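Local coordinates for conjugal transfer protein TRWB (Escherichia coli, PDB 1E9R) that couples DNA processing to transport in bacterial conjugation, probably as a hexameric, ring-helicase-like P-loop NTPase that binds DNA, at residues Gly27-Lys30 / Arg31-Glu35; Pro48-Ala51 / Glu52-Leu56; Leu70-Leu73 / Ala74-Leu78; Arg347-Pro350 / Lys351-Glu354; Asn399-Asp402 / Leu403-Tyr406. One frame throughout, in Å; residues are numbered along the deposited sequence.

Interaction 1: Gly27-Lys30 / Arg31-Glu35; sequences GKLK and RMTRE. With SO4 (sulfate ion), chain J.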
loop_
_atom_site.group_PDB
_atom_site.type_symbol
_atom_site.label_atom_id
_atom_site.label_comp_id
_atom_site.label_asym_id
_atom_site.label_seq_id
_atom_site.Cartn_x
_atom_site.Cartn_y
_atom_site.Cartn_z
ATOM N N GLY B 27 45.287 -8.661 0.903
ATOM C CA GLY B 27 46.566 -8.520 0.239
ATOM C C GLY B 27 46.475 -8.650 -1.263
ATOM O O GLY B 27 47.027 -7.828 -2.004
ATOM N N LYS B 28 45.776 -9.687 -1.718
ATOM C CA LYS B 28 45.618 -9.922 -3.148
ATOM C C LYS B 28 44.834 -8.811 -3.865
ATOM O O LYS B 28 45.125 -8.486 -5.023
ATOM C CB LYS B 28 44.955 -11.278 -3.385
ATOM C CG LYS B 28 44.706 -11.562 -4.848
ATOM C CD LYS B 28 44.338 -13.012 -5.081
ATOM C CE LYS B 28 43.980 -13.248 -6.537
ATOM N NZ LYS B 28 43.449 -14.617 -6.749
ATOM N N LEU B 29 43.845 -8.225 -3.195
ATOM C CA LEU B 29 43.078 -7.147 -3.818
ATOM C C LEU B 29 43.971 -5.916 -3.996
ATOM O O LEU B 29 43.970 -5.279 -5.056
ATOM C CB LEU B 29 41.858 -6.784 -2.962
ATOM C CG LEU B 29 40.965 -5.623 -3.425
ATOM C CD1 LEU B 29 40.440 -5.895 -4.820
ATOM C CD2 LEU B 29 39.815 -5.445 -2.434
ATOM N N LYS B 30 44.733 -5.592 -2.951
ATOM C CA LYS B 30 45.644 -4.444 -2.980
ATOM C C LYS B 30 46.586 -4.643 -4.164
ATOM O O LYS B 30 46.943 -3.704 -4.875
ATOM C CB LYS B 30 46.432 -4.355 -1.652
ATOM C CG LYS B 30 45.515 -4.227 -0.425
ATOM C CD LYS B 30 46.219 -4.175 0.935
ATOM C CE LYS B 30 45.160 -4.112 2.044
ATOM N NZ LYS B 30 45.683 -4.219 3.429
ATOM N N ARG B 31 46.960 -5.896 -4.379
ATOM C CA ARG B 31 47.852 -6.269 -5.462
ATOM C C ARG B 31 47.188 -5.969 -6.800
ATOM O O ARG B 31 47.801 -5.406 -7.704
ATOM C CB ARG B 31 48.162 -7.766 -5.356
ATOM C CG ARG B 31 49.408 -8.243 -6.086
ATOM C CD ARG B 31 49.565 -9.747 -5.946
ATOM N NE ARG B 31 49.581 -10.160 -4.554
ATOM C CZ ARG B 31 48.989 -11.258 -4.107
ATOM N NH1 ARG B 31 48.341 -12.034 -4.955
ATOM N NH2 ARG B 31 49.047 -11.573 -2.819
ATOM N N MET B 32 45.918 -6.348 -6.911
ATOM C CA MET B 32 45.144 -6.153 -8.137
ATOM C C MET B 32 44.687 -4.722 -8.449
ATOM O O MET B 32 44.567 -4.358 -9.618
ATOM C CB MET B 32 43.914 -7.061 -8.123
ATOM C CG MET B 32 44.220 -8.542 -7.989
ATOM S SD MET B 32 42.700 -9.522 -7.895
ATOM C CE MET B 32 42.098 -9.352 -9.546
ATOM N N THR B 33 44.409 -3.918 -7.426
ATOM C CA THR B 33 43.965 -2.550 -7.672
ATOM C C THR B 33 45.129 -1.582 -7.700
ATOM O O THR B 33 44.977 -0.446 -8.145
ATOM C CB THR B 33 42.973 -2.072 -6.605
ATOM O OG1 THR B 33 43.590 -2.110 -5.316
ATOM C CG2 THR B 33 41.775 -2.962 -6.582
ATOM N N ARG B 34 46.288 -2.035 -7.218
ATOM C CA ARG B 34 47.493 -1.206 -7.185
ATOM C C ARG B 34 47.761 -0.658 -8.577
ATOM O O ARG B 34 47.748 -1.384 -9.572
ATOM C CB ARG B 34 48.692 -2.014 -6.696
ATOM C CG ARG B 34 49.966 -1.208 -6.540
ATOM C CD ARG B 34 50.847 -1.832 -5.466
ATOM N NE ARG B 34 52.176 -1.229 -5.410
ATOM C CZ ARG B 34 53.055 -1.258 -6.410
ATOM N NH1 ARG B 34 52.749 -1.862 -7.555
ATOM N NH2 ARG B 34 54.246 -0.691 -6.263
ATOM N N GLU B 35 48.010 0.635 -8.643
ATOM C CA GLU B 35 48.220 1.270 -9.916
ATOM C C GLU B 35 49.445 2.167 -9.896
ATOM O O GLU B 35 49.962 2.529 -8.832
ATOM C CB GLU B 35 46.959 2.053 -10.253
ATOM C CG GLU B 35 46.966 2.818 -11.543
ATOM C CD GLU B 35 45.586 3.378 -11.852
ATOM O OE1 GLU B 35 44.622 2.998 -11.140
ATOM O OE2 GLU B 35 45.465 4.185 -12.805
HETATM S S SO4 J . 47.707 -14.004 -1.344
HETATM O O1 SO4 J . 48.185 -12.777 -0.664
HETATM O O2 SO4 J . 47.433 -13.729 -2.767
HETATM O O3 SO4 J . 48.737 -15.057 -1.230
HETATM O O4 SO4 J . 46.462 -14.485 -0.715
#
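Gly27 O accepts the amide of Arg31 at 3.1 Å, and the guanidinium of Arg31 folds back over the first turn. Lys28 CA lies over one face of that guanidinium, near its centre, while a sulfate ion, probably from the crystallisation liquor, sits at the edge, in plane. Arg31 NH1 donates to sulfate O2 at 2.9 Å, and NH2 reaches O1 and O2 through weak bonds; Ser25 OG holds the same ion. The bend of the Arg31 chain at chi3 (-56°) turns the guanidinium back to this place. The aliphatic part of Lys28 touches the anion too, CB standing 3.5 Å from O2, and its carbonyl takes the Met32 amide, with Met32 CG packed against the same oxygen. All this belongs to the short helix 26-33, which lies against strand 45-46 near the chain's surface. Leu29 looks into the protein: its O accepts Thr33 N at 2.8 Å, almost in line with the carbonyl bond, and its CD1 meets Thr33 CG2 at 3.7 Å, beside Val45. Thr33 OG1 bonds to Pro46 O; a valine here would probably leave that carbonyl without its hydroxyl partner and weaken the tie between helix and strand. Lys30 O receives a weak bond from Arg34 N, the last of the series, as Arg34 is the first residue to leave helical angles.

Interaction 2: Pro48-Ala51 / Glu52-Leu56; sequences PRDA and EPRHL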
loop_
_atom_site.group_PDB
_atom_site.type_symbol
_atom_site.label_atom_id
_atom_site.label_comp_id
_atom_site.label_asym_id
_atom_site.label_seq_id
_atom_site.Cartn_x
_atom_site.Cartn_y
_atom_site.Cartn_z
ATOM N N PRO B 48 40.959 2.082 -7.375
ATOM C CA PRO B 48 41.191 2.209 -8.811
ATOM C C PRO B 48 40.873 3.639 -9.192
ATOM O O PRO B 48 39.803 4.151 -8.871
ATOM C CB PRO B 48 40.195 1.231 -9.405
ATOM C CG PRO B 48 40.164 0.152 -8.383
ATOM C CD PRO B 48 40.128 0.905 -7.079
ATOM N N ARG B 49 41.813 4.287 -9.860
ATOM C CA ARG B 49 41.640 5.669 -10.281
ATOM C C ARG B 49 40.339 5.908 -11.034
ATOM O O ARG B 49 39.671 6.914 -10.816
ATOM C CB ARG B 49 42.815 6.089 -11.165
ATOM C CG ARG B 49 44.035 6.578 -10.419
ATOM C CD ARG B 49 43.952 8.066 -10.265
ATOM N NE ARG B 49 45.256 8.625 -9.962
ATOM C CZ ARG B 49 45.537 9.919 -10.041
ATOM N NH1 ARG B 49 44.589 10.767 -10.420
ATOM N NH2 ARG B 49 46.756 10.358 -9.736
ATOM N N ASP B 50 39.990 4.985 -11.925
ATOM C CA ASP B 50 38.781 5.108 -12.732
ATOM C C ASP B 50 37.510 4.944 -11.901
ATOM O O ASP B 50 36.407 5.236 -12.369
ATOM C CB ASP B 50 38.798 4.073 -13.871
ATOM C CG ASP B 50 38.787 2.625 -13.362
ATOM O OD1 ASP B 50 37.809 2.218 -12.692
ATOM O OD2 ASP B 50 39.758 1.881 -13.632
ATOM N N ALA B 51 37.672 4.480 -10.666
ATOM C CA ALA B 51 36.548 4.274 -9.776
ATOM C C ALA B 51 36.235 5.547 -8.997
ATOM O O ALA B 51 35.091 5.781 -8.601
ATOM C CB ALA B 51 36.858 3.143 -8.824
ATOM N N GLU B 52 37.252 6.375 -8.788
ATOM C CA GLU B 52 37.087 7.613 -8.039
ATOM C C GLU B 52 35.882 8.476 -8.415
ATOM O O GLU B 52 35.081 8.832 -7.554
ATOM C CB GLU B 52 38.357 8.448 -8.140
ATOM C CG GLU B 52 39.487 7.912 -7.319
ATOM C CD GLU B 52 40.739 8.708 -7.527
ATOM O OE1 GLU B 52 40.629 9.888 -7.913
ATOM O OE2 GLU B 52 41.827 8.153 -7.299
ATOM N N PRO B 53 35.745 8.836 -9.701
ATOM C CA PRO B 53 34.612 9.665 -10.110
ATOM C C PRO B 53 33.289 8.913 -10.286
ATOM O O PRO B 53 32.302 9.493 -10.748
ATOM C CB PRO B 53 35.114 10.309 -11.394
ATOM C CG PRO B 53 35.949 9.236 -11.980
ATOM C CD PRO B 53 36.714 8.698 -10.802
ATOM N N ARG B 54 33.270 7.629 -9.921
ATOM C CA ARG B 54 32.051 6.825 -10.001
ATOM C C ARG B 54 31.472 6.644 -8.588
ATOM O O ARG B 54 30.510 5.913 -8.370
ATOM C CB ARG B 54 32.315 5.480 -10.697
ATOM C CG ARG B 54 32.430 5.620 -12.224
ATOM C CD ARG B 54 32.499 4.267 -12.974
ATOM N NE ARG B 54 33.699 3.472 -12.664
ATOM C CZ ARG B 54 33.978 2.278 -13.195
ATOM N NH1 ARG B 54 33.145 1.724 -14.069
ATOM N NH2 ARG B 54 35.092 1.631 -12.854
ATOM N N HIS B 55 32.097 7.327 -7.634
ATOM C CA HIS B 55 31.652 7.382 -6.247
ATOM C C HIS B 55 31.695 6.136 -5.380
ATOM O O HIS B 55 31.729 5.009 -5.873
ATOM C CB HIS B 55 30.255 8.006 -6.229
ATOM C CG HIS B 55 30.105 9.120 -7.216
ATOM N ND1 HIS B 55 30.928 10.226 -7.215
ATOM C CD2 HIS B 55 29.312 9.244 -8.308
ATOM C CE1 HIS B 55 30.654 10.977 -8.267
ATOM N NE2 HIS B 55 29.678 10.404 -8.947
ATOM N N LEU B 56 31.680 6.378 -4.070
ATOM C CA LEU B 56 31.761 5.337 -3.063
ATOM C C LEU B 56 30.728 5.492 -1.958
ATOM O O LEU B 56 30.614 6.557 -1.335
ATOM C CB LEU B 56 33.149 5.357 -2.423
ATOM C CG LEU B 56 33.420 4.292 -1.358
ATOM C CD1 LEU B 56 33.565 2.938 -2.036
ATOM C CD2 LEU B 56 34.692 4.622 -0.591
#
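Asp50 and Arg54 meet across one another, their carboxylate and guanidinium planes 74° apart; the salt bridge runs through one pair of atoms, Asp50 OD1 and Arg54 NH2 at 2.8 Å, and its hydrogen bond is weak. Asp50 CG stands between its backbone N and carbonyl carbon (chi1 63°), which swings the carboxylate round to the arginine. The bend of Arg54 at chi3 brings NE back over the turn, where it gives a weak bond to Asp50 O at 3.2 Å, so the same residue is gripped through backbone and side chain. Arg54 NH1 is left for Asp402 of a neighbouring subunit, making this guanidinium a bridge between two copies of the protein. Beneath these side chains the backbone winds through a 3-10 turn in the loop joining strand 45-46 to strand 56-59, the strand that leads into the probable P-loop. Arg54 N bonds to Ala51 O at 2.9 Å and Glu52 N to Arg49 O at 3.2 Å, both donors standing above the carbonyl planes. Arg49 and Glu52 lie side by side and point the same way, their flat ends only 18° from parallel. Here the touching atoms are Arg49 CD and Glu52 OE2, 3.6 Å apart; Arg49 NE remains 4.4 Å from that oxygen, with no N-H aimed at it. The buried Glu52 carboxylate instead forms salt bridges with Arg310 and Arg80.

Interaction 3: Leu70-Leu73 / Ala74-Leu78; sequences LREL and AYTGL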
loop_
_atom_site.group_PDB
_atom_site.type_symbol
_atom_site.label_atom_id
_atom_site.label_comp_id
_atom_site.label_asym_id
_atom_site.label_seq_id
_atom_site.Cartn_x
_atom_site.Cartn_y
_atom_site.Cartn_z
ATOM N N LEU B 70 36.291 7.132 6.160
ATOM C CA LEU B 70 36.219 8.403 5.444
ATOM C C LEU B 70 37.427 9.278 5.761
ATOM O O LEU B 70 37.937 9.975 4.882
ATOM C CB LEU B 70 34.947 9.172 5.798
ATOM C CG LEU B 70 33.760 8.952 4.867
ATOM C CD1 LEU B 70 33.247 7.526 5.034
ATOM C CD2 LEU B 70 32.674 9.973 5.181
ATOM N N ARG B 71 37.873 9.243 7.019
ATOM C CA ARG B 71 39.029 10.031 7.455
ATOM C C ARG B 71 40.267 9.592 6.664
ATOM O O ARG B 71 41.017 10.420 6.136
ATOM C CB ARG B 71 39.265 9.841 8.958
ATOM C CG ARG B 71 39.998 11.005 9.618
ATOM C CD ARG B 71 40.114 10.816 11.125
ATOM N NE ARG B 71 38.803 10.691 11.758
ATOM C CZ ARG B 71 38.462 9.696 12.575
ATOM N NH1 ARG B 71 39.342 8.744 12.853
ATOM N NH2 ARG B 71 37.244 9.647 13.110
ATOM N N GLU B 72 40.464 8.281 6.574
ATOM C CA GLU B 72 41.585 7.723 5.834
ATOM C C GLU B 72 41.559 8.128 4.362
ATOM O O GLU B 72 42.575 8.516 3.788
ATOM C CB GLU B 72 41.563 6.204 5.939
ATOM C CG GLU B 72 42.414 5.529 4.884
ATOM C CD GLU B 72 42.469 4.022 5.035
ATOM O OE1 GLU B 72 42.084 3.490 6.113
ATOM O OE2 GLU B 72 42.913 3.377 4.060
ATOM N N LEU B 73 40.390 8.017 3.748
ATOM C CA LEU B 73 40.233 8.372 2.350
ATOM C C LEU B 73 40.554 9.846 2.109
ATOM O O LEU B 73 41.254 10.193 1.159
ATOM C CB LEU B 73 38.803 8.080 1.905
ATOM C CG LEU B 73 38.647 7.155 0.707
ATOM C CD1 LEU B 73 37.187 6.917 0.469
ATOM C CD2 LEU B 73 39.291 7.762 -0.514
ATOM N N ALA B 74 40.031 10.716 2.970
ATOM C CA ALA B 74 40.257 12.157 2.848
ATOM C C ALA B 74 41.743 12.482 3.004
ATOM O O ALA B 74 42.311 13.271 2.236
ATOM C CB ALA B 74 39.441 12.899 3.903
ATOM N N TYR B 75 42.358 11.869 4.013
ATOM C CA TYR B 75 43.771 12.051 4.291
ATOM C C TYR B 75 44.637 11.696 3.082
ATOM O O TYR B 75 45.415 12.515 2.598
ATOM C CB TYR B 75 44.168 11.182 5.478
ATOM C CG TYR B 75 45.653 11.154 5.739
ATOM C CD1 TYR B 75 46.384 12.340 5.871
ATOM C CD2 TYR B 75 46.329 9.941 5.879
ATOM C CE1 TYR B 75 47.751 12.317 6.135
ATOM C CE2 TYR B 75 47.696 9.905 6.146
ATOM C CZ TYR B 75 48.402 11.093 6.272
ATOM O OH TYR B 75 49.756 11.052 6.535
ATOM N N THR B 76 44.502 10.469 2.595
ATOM C CA THR B 76 45.282 10.027 1.452
ATOM C C THR B 76 45.032 10.899 0.217
ATOM O O THR B 76 45.892 11.022 -0.657
ATOM C CB THR B 76 44.984 8.541 1.130
ATOM O OG1 THR B 76 43.601 8.369 0.808
ATOM C CG2 THR B 76 45.310 7.686 2.322
ATOM N N GLY B 77 43.850 11.506 0.155
ATOM C CA GLY B 77 43.516 12.365 -0.964
ATOM C C GLY B 77 44.215 13.698 -0.806
ATOM O O GLY B 77 44.570 14.349 -1.786
ATOM N N LEU B 78 44.406 14.114 0.441
ATOM C CA LEU B 78 45.087 15.371 0.727
ATOM C C LEU B 78 46.572 15.197 0.462
ATOM O O LEU B 78 47.242 16.119 0.012
ATOM C CB LEU B 78 44.875 15.774 2.178
ATOM C CG LEU B 78 43.460 16.220 2.522
ATOM C CD1 LEU B 78 43.282 16.217 4.031
ATOM C CD2 LEU B 78 43.207 17.596 1.921
#
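Glu72 O is approached by two groups of Thr76, one turn on: the amide N at 3.0 Å, with an almost straight N-H...O angle of 177°, and the hydroxyl OG1 at 3.2 Å. OG1 is slightly nearer Leu73 O, at 3.0 Å, and which of the two carbonyls takes its proton is not settled. The first torsion of Thr76 (chi1 61°) sets OG1 between backbone N and carbonyl carbon, leaning back over the preceding turn, while CG2 also packs on Glu72 O. The same hydroxyl accepts from the amide of Thr41. Regular helical bonds run alongside, from Ala74 N to Leu70 O and from Tyr75 N to Arg71 O, both 2.9 Å. Tyr75 CB rests on Arg71 O at 3.3 Å, whereas its ring leads off to meet Phe425 edge-to-face. These residues sit on helix 66-79, whose start belongs to the probable Walker A motif; Leu73 and Ala74 press on Phe284 of strand 281-285. Glu72 extends to Thr41 and Gly44, and Arg71 forms a salt bridge with Asp92. With the helix's own carbonyls taking its amides, the polar side-chain ends can tie it to surrounding segments while small and aliphatic groups face the sheet.

Interaction 4: Arg347-Pro350 / Lys351-Glu354; sequences RTDP and KTNE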
loop_
_atom_site.group_PDB
_atom_site.type_symbol
_atom_site.label_atom_id
_atom_site.label_comp_id
_atom_site.label_asym_id
_atom_site.label_seq_id
_atom_site.Cartn_x
_atom_site.Cartn_y
_atom_site.Cartn_z
ATOM N N ARG B 347 22.908 -6.861 14.655
ATOM C CA ARG B 347 22.158 -8.111 14.624
ATOM C C ARG B 347 20.687 -7.893 14.919
ATOM O O ARG B 347 19.895 -8.819 14.810
ATOM C CB ARG B 347 22.727 -9.167 15.592
ATOM C CG ARG B 347 23.176 -8.683 16.960
ATOM C CD ARG B 347 23.137 -9.820 18.004
ATOM N NE ARG B 347 23.798 -11.072 17.605
ATOM C CZ ARG B 347 25.117 -11.291 17.582
ATOM N NH1 ARG B 347 25.982 -10.347 17.927
ATOM N NH2 ARG B 347 25.574 -12.481 17.219
ATOM N N THR B 348 20.325 -6.668 15.296
ATOM C CA THR B 348 18.935 -6.333 15.594
ATOM C C THR B 348 18.245 -5.903 14.309
ATOM O O THR B 348 17.047 -5.620 14.299
ATOM C CB THR B 348 18.835 -5.163 16.591
ATOM O OG1 THR B 348 19.630 -4.059 16.128
ATOM C CG2 THR B 348 19.298 -5.600 17.970
ATOM N N ASP B 349 19.014 -5.871 13.223
ATOM C CA ASP B 349 18.508 -5.437 11.920
ATOM C C ASP B 349 18.817 -6.482 10.849
ATOM O O ASP B 349 19.556 -6.217 9.899
ATOM C CB ASP B 349 19.152 -4.083 11.560
ATOM C CG ASP B 349 18.547 -3.442 10.317
ATOM O OD1 ASP B 349 17.549 -3.968 9.772
ATOM O OD2 ASP B 349 19.081 -2.392 9.890
ATOM N N PRO B 350 18.238 -7.685 10.986
ATOM C CA PRO B 350 18.465 -8.764 10.018
ATOM C C PRO B 350 18.084 -8.407 8.582
ATOM O O PRO B 350 18.599 -9.010 7.629
ATOM C CB PRO B 350 17.629 -9.918 10.579
ATOM C CG PRO B 350 16.522 -9.216 11.310
ATOM C CD PRO B 350 17.248 -8.086 12.001
ATOM N N LYS B 351 17.189 -7.430 8.423
ATOM C CA LYS B 351 16.761 -7.033 7.087
ATOM C C LYS B 351 17.882 -6.321 6.331
ATOM O O LYS B 351 18.071 -6.519 5.130
ATOM C CB LYS B 351 15.523 -6.133 7.149
ATOM C CG LYS B 351 15.030 -5.771 5.759
ATOM C CD LYS B 351 13.752 -4.936 5.755
ATOM C CE LYS B 351 13.370 -4.540 4.311
ATOM N NZ LYS B 351 12.245 -3.557 4.219
ATOM N N THR B 352 18.629 -5.488 7.040
ATOM C CA THR B 352 19.722 -4.781 6.412
ATOM C C THR B 352 20.875 -5.744 6.165
ATOM O O THR B 352 21.594 -5.619 5.176
ATOM C CB THR B 352 20.196 -3.624 7.287
ATOM O OG1 THR B 352 19.164 -2.630 7.342
ATOM C CG2 THR B 352 21.465 -3.001 6.718
ATOM N N ASN B 353 21.056 -6.707 7.061
ATOM C CA ASN B 353 22.127 -7.676 6.886
ATOM C C ASN B 353 21.857 -8.533 5.653
ATOM O O ASN B 353 22.773 -8.872 4.902
ATOM C CB ASN B 353 22.260 -8.533 8.136
ATOM C CG ASN B 353 22.735 -7.726 9.324
ATOM O OD1 ASN B 353 23.586 -6.843 9.180
ATOM N ND2 ASN B 353 22.200 -8.022 10.506
ATOM N N GLU B 354 20.594 -8.872 5.439
ATOM C CA GLU B 354 20.220 -9.646 4.266
ATOM C C GLU B 354 20.471 -8.796 3.014
ATOM O O GLU B 354 20.926 -9.282 1.995
ATOM C CB GLU B 354 18.750 -10.030 4.351
ATOM C CG GLU B 354 18.153 -10.416 3.010
ATOM C CD GLU B 354 18.763 -11.668 2.424
ATOM O OE1 GLU B 354 19.414 -12.439 3.168
ATOM O OE2 GLU B 354 18.576 -11.884 1.208
HETATM O O HOH W 1 15.270 -5.750 10.195
#
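Asp349 caps the N-terminus of helix 350-360, its carboxylate reaching forward to Thr352 in the first turn. From CB the chain runs with CG anti to the backbone N (chi1 -172°), which carries the carboxylate beside the start of the helix. CG comes 3.1 Å from Thr352 OG1, and the two carboxylate oxygens then divide the work. OD1 takes the capping bond from Thr352 N, a weak one at 3.3 Å, and a water at 2.9 Å that also accepts from Lys351 N; Gln331 of a neighbouring subunit donates to it as well. OD2 accepts the hydroxyl proton of Thr352 OG1 at 2.6 Å, from above the carboxylate plane and 40° out of it. The negative group thus sits where the helix's first amides point, an environment likely to favour its charge. An asparagine in its place removes that charge and would probably leave the Thr352 hydroxyl without its acceptor if the amide nitrogen took the place of OD2. The backbone of Asp349 takes part too, its O receiving Asn353 N at 3.2 Å in the carbonyl plane. Pro350 packs on Ser359 of the same neighbouring subunit, so the cap lies at an interface in the ring. One turn along, Glu354 N closes on Pro350 O at 3.0 Å.

Interaction 5: Asn399-Asp402 / Leu403-Tyr406; sequences NLPD and LTAY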
loop_
_atom_site.group_PDB
_atom_site.type_symbol
_atom_site.label_atom_id
_atom_site.label_comp_id
_atom_site.label_asym_id
_atom_site.label_seq_id
_atom_site.Cartn_x
_atom_site.Cartn_y
_atom_site.Cartn_z
ATOM N N ASN B 399 27.842 -10.679 12.602
ATOM C CA ASN B 399 28.906 -11.009 13.541
ATOM C C ASN B 399 30.228 -10.346 13.186
ATOM O O ASN B 399 31.241 -10.585 13.838
ATOM C CB ASN B 399 29.083 -12.518 13.604
ATOM C CG ASN B 399 27.922 -13.194 14.275
ATOM O OD1 ASN B 399 27.760 -13.098 15.490
ATOM N ND2 ASN B 399 27.087 -13.866 13.491
ATOM N N LEU B 400 30.218 -9.514 12.151
ATOM C CA LEU B 400 31.419 -8.817 11.724
ATOM C C LEU B 400 31.985 -8.015 12.879
ATOM O O LEU B 400 31.264 -7.222 13.493
ATOM C CB LEU B 400 31.098 -7.847 10.596
ATOM C CG LEU B 400 31.724 -8.069 9.225
ATOM C CD1 LEU B 400 31.673 -6.762 8.476
ATOM C CD2 LEU B 400 33.159 -8.513 9.352
ATOM N N PRO B 401 33.273 -8.222 13.217
ATOM C CA PRO B 401 33.833 -7.438 14.328
ATOM C C PRO B 401 33.928 -5.998 13.837
ATOM O O PRO B 401 33.998 -5.756 12.629
ATOM C CB PRO B 401 35.196 -8.085 14.564
ATOM C CG PRO B 401 35.565 -8.623 13.210
ATOM C CD PRO B 401 34.254 -9.200 12.708
ATOM N N ASP B 402 33.909 -5.037 14.749
ATOM C CA ASP B 402 33.975 -3.650 14.311
ATOM C C ASP B 402 35.329 -3.322 13.693
ATOM O O ASP B 402 36.320 -3.999 13.952
ATOM C CB ASP B 402 33.631 -2.711 15.474
ATOM C CG ASP B 402 32.116 -2.550 15.661
ATOM O OD1 ASP B 402 31.385 -3.567 15.563
ATOM O OD2 ASP B 402 31.651 -1.413 15.907
ATOM N N LEU B 403 35.357 -2.291 12.858
ATOM C CA LEU B 403 36.572 -1.886 12.170
ATOM C C LEU B 403 36.986 -2.946 11.164
ATOM O O LEU B 403 38.163 -3.169 10.916
ATOM C CB LEU B 403 37.699 -1.635 13.164
ATOM C CG LEU B 403 37.534 -0.356 13.979
ATOM C CD1 LEU B 403 38.692 -0.241 14.955
ATOM C CD2 LEU B 403 37.481 0.849 13.050
ATOM N N THR B 404 35.994 -3.614 10.599
ATOM C CA THR B 404 36.228 -4.620 9.578
ATOM C C THR B 404 35.289 -4.261 8.425
ATOM O O THR B 404 34.106 -3.946 8.636
ATOM C CB THR B 404 35.917 -6.024 10.091
ATOM O OG1 THR B 404 36.639 -6.246 11.303
ATOM C CG2 THR B 404 36.332 -7.064 9.061
ATOM N N ALA B 405 35.815 -4.297 7.206
ATOM C CA ALA B 405 35.014 -3.937 6.049
ATOM C C ALA B 405 35.177 -4.827 4.836
ATOM O O ALA B 405 36.222 -5.431 4.615
ATOM C CB ALA B 405 35.315 -2.497 5.649
ATOM N N TYR B 406 34.109 -4.895 4.054
ATOM C CA TYR B 406 34.110 -5.641 2.816
ATOM C C TYR B 406 34.196 -4.574 1.737
ATOM O O TYR B 406 33.300 -3.754 1.604
ATOM C CB TYR B 406 32.827 -6.443 2.659
ATOM C CG TYR B 406 32.836 -7.735 3.431
ATOM C CD1 TYR B 406 33.569 -8.829 2.973
ATOM C CD2 TYR B 406 32.122 -7.873 4.620
ATOM C CE1 TYR B 406 33.591 -10.031 3.675
ATOM C CE2 TYR B 406 32.138 -9.079 5.333
ATOM C CZ TYR B 406 32.877 -10.148 4.849
ATOM O OH TYR B 406 32.911 -11.336 5.535
HETATM O O HOH W 2 32.805 -3.546 11.210
#
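The Tyr406 ring meets Leu400 obliquely, neither squarely over a face nor at an edge: Leu400 CD1 lies 3.9 Å from ring atom CE2, and CG is almost as near. The ring comes back toward the loop because Tyr406 CG stands anti to its carbonyl carbon (chi1 -81°). Leu400 divides its two methyls between partners. While CD1 serves the ring, CD2 meets Thr404 CG2 at 3.5 Å, so one leucine fills the space between the first and third residues of the strand. On Thr404 the other branch is polar: OG1 donates to Pro401 O at 3.0 Å. It comes from well above the carbonyl plane, 60° out, and not along a lone pair, and it also lies 3.2 Å from Pro401 CG in the proline ring. A water lies 2.9 Å from Pro401 O, within hydrogen-bonding reach, and accepts from Thr404 N. Hydroxyl and water together can thus link both side chain and amide of Thr404 to the carbonyl three residues back, across the bend at Leu403, whose backbone angles are left-handed (phi 68°). The Asp402 carboxylate serves the assembly instead, in a salt bridge to Arg54 of a neighbouring subunit. The loop carries the chain from helix 394-398 into strand 404-408, which lies in the large mixed sheet between the antiparallel strands 415-419 and 339-342. Lys417 of the former touches Leu400, Thr404 and Tyr406, and Leu403 is backbone-bonded to Thr64 of the probable P-loop region.

How the interactions relate
Interaction 3 is the most buried, on the helix that starts within the probable P-loop motif; interaction 1, on helix 26-33, is far more exposed. Both share the carbonyl-amide bonds and a threonine hydroxyl bonded outside the segments, but interaction 1 adds a solvent-side arginine and lysine at a sulfate. Interaction 2 lies between them, touching interaction 1 through Glu35 and Pro48 and interaction 3 through Leu56 and Leu73, and relies on charge pairs. Interactions 4 and 5 meet where Arg347 NH2 reaches Asn399 OD1, and both face the same neighbouring subunit; one is a helix cap, the other an apolar and hydroxyl turn into a strand. Arg54 in interaction 2 and Asp402 in interaction 5 pair between copies around the ring.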